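Local coordinates for protein beta-galactosidase (Bacillus circulans subsp. alkalophilus, PDB 3TTY) that hydrolyses terminal beta-galactosidic bonds as a TIM-barrel glycoside hydrolase and binds galactose in its active-site pocket, at residues A[520-532]-A[536-548]. Numbering follows the deposited sequence.
Sequences LLPGHQNEIVLRQ and GLRGSYSCGILCD
An antiparallel beta hairpin of the trimerisation domain pairs strand 525-530 with strand 540-544. N526 with C543 and I528 with Y541 are hydrogen-bonded pairs; the shortest rung runs from I528 N to Y541 O at 2.7 Å, and L530 N to G539 O adds another toward the turn. On the face carrying E527 and S540, the E527 chain runs extended with CG anti to the backbone N (chi1 -179°), which lays it across to the neighbouring strand. There S540 OG donates to the anti lone pair of E527 OE1, 2.6 Å away, while E527 CG rests alongside S540 CB. With an alanine here in place of E527, the S540 hydroxyl would probably lose this acceptor and S540 CB the methylene that lies against it. Further along, Q525 NE2 lies 3.6 Å from S542 CB, but S542 OG bonds to D590. The hairpin sits within a mixed sheet, strand 556-561 bordering 525-530 and strand 587-589 bordering 540-544. The opposite face, with N526, I528, Y541 and C543, is mostly buried: I528 CD1 presses on C543 CB at 3.7 Å, and C543 SG, turned between its backbone N and carbonyl carbon (chi1 68°), reaches N526 CB. N526 points its amide away to G562 and A563. Near the turn, L530 CD1 meets the Y541 ring at its edge, 3.6 Å from CE2, whereas CD2 is packed tightly against L537 CB, the two leucines crossing at about a right angle. Y541 OH accepts from R538 N in the ring plane, which ties the ring to the turn. Beyond the corner at I545 the chain leaves for the two-stranded sheet with 512-519; L520 N bonds to I545 O at 3.0 Å, one water bridges L520 O and I545 O, and another joins H524 O to I545 N.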
# COMPACT_ATOMS: atom_id res chain seq x y z
N LEU A 520 -20.21 -0.74 -13.94
CA LEU A 520 -20.06 0.72 -14.03
C LEU A 520 -18.74 1.19 -13.41
O LEU A 520 -18.34 0.73 -12.34
CB LEU A 520 -21.24 1.43 -13.35
CG LEU A 520 -22.62 1.05 -13.90
CD1 LEU A 520 -23.69 1.97 -13.33
CD2 LEU A 520 -22.64 1.07 -15.43
N LEU A 521 -18.06 2.10 -14.10
CA LEU A 521 -16.88 2.74 -13.53
C LEU A 521 -17.33 3.59 -12.34
O LEU A 521 -18.48 4.01 -12.28
CB LEU A 521 -16.17 3.58 -14.59
CG LEU A 521 -15.05 2.89 -15.38
CD1 LEU A 521 -15.50 1.55 -15.96
CD2 LEU A 521 -14.52 3.80 -16.48
N PRO A 522 -16.42 3.83 -11.38
CA PRO A 522 -16.77 4.60 -10.17
C PRO A 522 -17.40 5.96 -10.49
O PRO A 522 -16.92 6.67 -11.38
CB PRO A 522 -15.42 4.78 -9.46
CG PRO A 522 -14.56 3.68 -9.97
CD PRO A 522 -15.01 3.40 -11.38
N GLY A 523 -18.48 6.31 -9.80
CA GLY A 523 -19.15 7.58 -10.04
C GLY A 523 -20.10 7.59 -11.23
O GLY A 523 -20.70 8.62 -11.54
N HIS A 524 -20.23 6.46 -11.91
CA HIS A 524 -21.25 6.33 -12.94
C HIS A 524 -22.46 5.62 -12.35
O HIS A 524 -22.33 4.69 -11.54
CB HIS A 524 -20.73 5.55 -14.14
CG HIS A 524 -19.79 6.33 -15.01
ND1 HIS A 524 -18.48 6.55 -14.66
CD2 HIS A 524 -19.98 6.94 -16.20
CE1 HIS A 524 -17.89 7.26 -15.61
NE2 HIS A 524 -18.78 7.51 -16.55
N GLN A 525 -23.64 6.06 -12.76
CA GLN A 525 -24.88 5.47 -12.29
C GLN A 525 -25.82 5.34 -13.47
O GLN A 525 -25.54 5.84 -14.56
CB GLN A 525 -25.51 6.35 -11.22
CG GLN A 525 -24.62 6.55 -10.00
CD GLN A 525 -25.25 7.42 -8.93
OE1 GLN A 525 -24.72 7.53 -7.82
NE2 GLN A 525 -26.38 8.05 -9.25
N ASN A 526 -26.93 4.64 -13.25
CA ASN A 526 -28.01 4.57 -14.22
C ASN A 526 -29.30 4.92 -13.48
O ASN A 526 -29.27 5.38 -12.33
CB ASN A 526 -28.12 3.17 -14.85
CG ASN A 526 -28.79 3.19 -16.23
OD1 ASN A 526 -29.98 3.49 -16.36
ND2 ASN A 526 -28.02 2.85 -17.26
N GLU A 527 -30.43 4.68 -14.12
CA GLU A 527 -31.70 5.18 -13.64
C GLU A 527 -32.73 4.06 -13.70
O GLU A 527 -32.85 3.37 -14.72
CB GLU A 527 -32.12 6.37 -14.50
CG GLU A 527 -33.44 7.06 -14.14
CD GLU A 527 -33.82 8.15 -15.17
OE1 GLU A 527 -34.92 8.75 -15.04
OE2 GLU A 527 -33.02 8.40 -16.10
N ILE A 528 -33.43 3.85 -12.58
CA ILE A 528 -34.55 2.93 -12.52
C ILE A 528 -35.81 3.74 -12.77
O ILE A 528 -36.15 4.66 -12.00
CB ILE A 528 -34.61 2.23 -11.15
CG1 ILE A 528 -33.41 1.31 -10.98
CG2 ILE A 528 -35.88 1.42 -11.02
CD1 ILE A 528 -33.26 0.79 -9.58
N VAL A 529 -36.49 3.44 -13.88
CA VAL A 529 -37.65 4.19 -14.31
C VAL A 529 -38.90 3.34 -14.25
O VAL A 529 -39.08 2.45 -15.08
CB VAL A 529 -37.51 4.65 -15.77
CG1 VAL A 529 -38.74 5.46 -16.20
CG2 VAL A 529 -36.22 5.45 -15.94
N LEU A 530 -39.77 3.60 -13.29
CA LEU A 530 -41.00 2.82 -13.18
C LEU A 530 -41.96 2.96 -14.36
O LEU A 530 -42.18 4.06 -14.89
CB LEU A 530 -41.69 3.07 -11.85
CG LEU A 530 -41.08 2.12 -10.83
CD1 LEU A 530 -39.91 2.78 -10.08
CD2 LEU A 530 -42.13 1.59 -9.90
N ARG A 531 -42.52 1.84 -14.78
CA ARG A 531 -43.45 1.83 -15.90
C ARG A 531 -44.69 2.62 -15.53
O ARG A 531 -45.22 3.38 -16.35
CB ARG A 531 -43.84 0.40 -16.26
CG ARG A 531 -42.74 -0.37 -16.95
CD ARG A 531 -42.72 -0.07 -18.42
NE ARG A 531 -42.33 -1.25 -19.20
CZ ARG A 531 -43.12 -2.29 -19.41
NH1 ARG A 531 -44.35 -2.32 -18.91
NH2 ARG A 531 -42.67 -3.31 -20.13
N GLN A 532 -45.13 2.45 -14.29
CA GLN A 532 -46.27 3.18 -13.75
C GLN A 532 -46.18 3.19 -12.24
O GLN A 532 -45.49 2.36 -11.65
CB GLN A 532 -47.58 2.54 -14.20
CG GLN A 532 -47.73 1.09 -13.79
CD GLN A 532 -48.76 0.32 -14.62
OE1 GLN A 532 -48.81 0.46 -15.85
NE2 GLN A 532 -49.58 -0.48 -13.95
N GLY A 536 -45.51 2.24 -3.15
CA GLY A 536 -44.59 3.29 -2.75
C GLY A 536 -43.51 3.61 -3.77
O GLY A 536 -42.62 4.41 -3.49
N LEU A 537 -43.57 3.01 -4.95
CA LEU A 537 -42.53 3.24 -5.97
C LEU A 537 -43.09 4.06 -7.14
O LEU A 537 -44.15 3.74 -7.68
CB LEU A 537 -41.98 1.90 -6.47
CG LEU A 537 -40.52 1.44 -6.27
CD1 LEU A 537 -39.88 1.99 -5.01
CD2 LEU A 537 -40.43 -0.10 -6.33
N ARG A 538 -42.37 5.11 -7.53
CA ARG A 538 -42.91 6.07 -8.48
C ARG A 538 -41.82 6.96 -9.09
O ARG A 538 -40.93 7.44 -8.40
CB ARG A 538 -43.96 6.92 -7.77
CG ARG A 538 -44.49 8.09 -8.55
CD ARG A 538 -45.68 8.72 -7.82
NE ARG A 538 -45.49 8.71 -6.37
CZ ARG A 538 -44.84 9.65 -5.69
NH1 ARG A 538 -44.30 10.68 -6.33
NH2 ARG A 538 -44.72 9.56 -4.37
N GLY A 539 -41.91 7.17 -10.40
CA GLY A 539 -40.93 7.99 -11.09
C GLY A 539 -39.58 7.31 -11.24
O GLY A 539 -39.51 6.11 -11.52
N SER A 540 -38.51 8.07 -11.03
CA SER A 540 -37.14 7.59 -11.25
C SER A 540 -36.35 7.42 -9.97
O SER A 540 -36.55 8.17 -9.01
CB SER A 540 -36.39 8.55 -12.17
OG SER A 540 -36.94 8.54 -13.48
N TYR A 541 -35.45 6.44 -9.96
CA TYR A 541 -34.48 6.29 -8.87
C TYR A 541 -33.10 6.03 -9.48
O TYR A 541 -32.99 5.75 -10.67
CB TYR A 541 -34.85 5.13 -7.94
CG TYR A 541 -36.23 5.25 -7.33
CD1 TYR A 541 -36.42 5.81 -6.08
CD2 TYR A 541 -37.35 4.80 -8.03
CE1 TYR A 541 -37.69 5.92 -5.53
CE2 TYR A 541 -38.62 4.89 -7.49
CZ TYR A 541 -38.79 5.46 -6.24
OH TYR A 541 -40.05 5.56 -5.71
N SER A 542 -32.05 6.14 -8.68
CA SER A 542 -30.72 5.85 -9.21
C SER A 542 -30.32 4.41 -8.89
O SER A 542 -30.81 3.82 -7.92
CB SER A 542 -29.69 6.83 -8.69
OG SER A 542 -29.72 6.87 -7.27
N CYS A 543 -29.45 3.84 -9.71
CA CYS A 543 -28.88 2.54 -9.40
C CYS A 543 -27.44 2.52 -9.89
O CYS A 543 -27.05 3.39 -10.66
CB CYS A 543 -29.68 1.41 -10.06
SG CYS A 543 -29.57 1.40 -11.86
N GLY A 544 -26.66 1.54 -9.46
CA GLY A 544 -25.25 1.55 -9.77
C GLY A 544 -24.49 0.25 -9.58
O GLY A 544 -25.08 -0.82 -9.36
N ILE A 545 -23.17 0.35 -9.69
CA ILE A 545 -22.26 -0.76 -9.49
C ILE A 545 -22.33 -1.77 -10.63
O ILE A 545 -21.42 -1.81 -11.46
CB ILE A 545 -22.46 -1.43 -8.13
CG1 ILE A 545 -22.48 -0.36 -7.03
CG2 ILE A 545 -21.34 -2.43 -7.87
CD1 ILE A 545 -22.43 -0.93 -5.61
N LEU A 546 -23.39 -2.56 -10.69
CA LEU A 546 -23.56 -3.48 -11.81
C LEU A 546 -24.95 -3.38 -12.41
O LEU A 546 -25.92 -3.17 -11.70
CB LEU A 546 -23.26 -4.93 -11.39
CG LEU A 546 -21.79 -5.30 -11.16
CD1 LEU A 546 -21.64 -6.32 -10.04
CD2 LEU A 546 -21.13 -5.78 -12.44
N CYS A 547 -25.04 -3.54 -13.72
CA CYS A 547 -26.33 -3.54 -14.40
C CYS A 547 -26.49 -4.82 -15.20
O CYS A 547 -25.76 -5.04 -16.17
CB CYS A 547 -26.47 -2.33 -15.33
SG CYS A 547 -26.56 -0.72 -14.49
N ASP A 548 -27.43 -5.66 -14.79
CA ASP A 548 -27.77 -6.85 -15.57
C ASP A 548 -28.64 -6.45 -16.76
O ASP A 548 -29.61 -5.72 -16.60
CB ASP A 548 -28.54 -7.84 -14.69
CG ASP A 548 -27.86 -9.18 -14.60
OD1 ASP A 548 -26.90 -9.41 -15.38
OD2 ASP A 548 -28.29 -10.01 -13.76
O HOH W 1 -18.71 -1.68 -10.97
O HOH W 2 -21.66 2.81 -9.70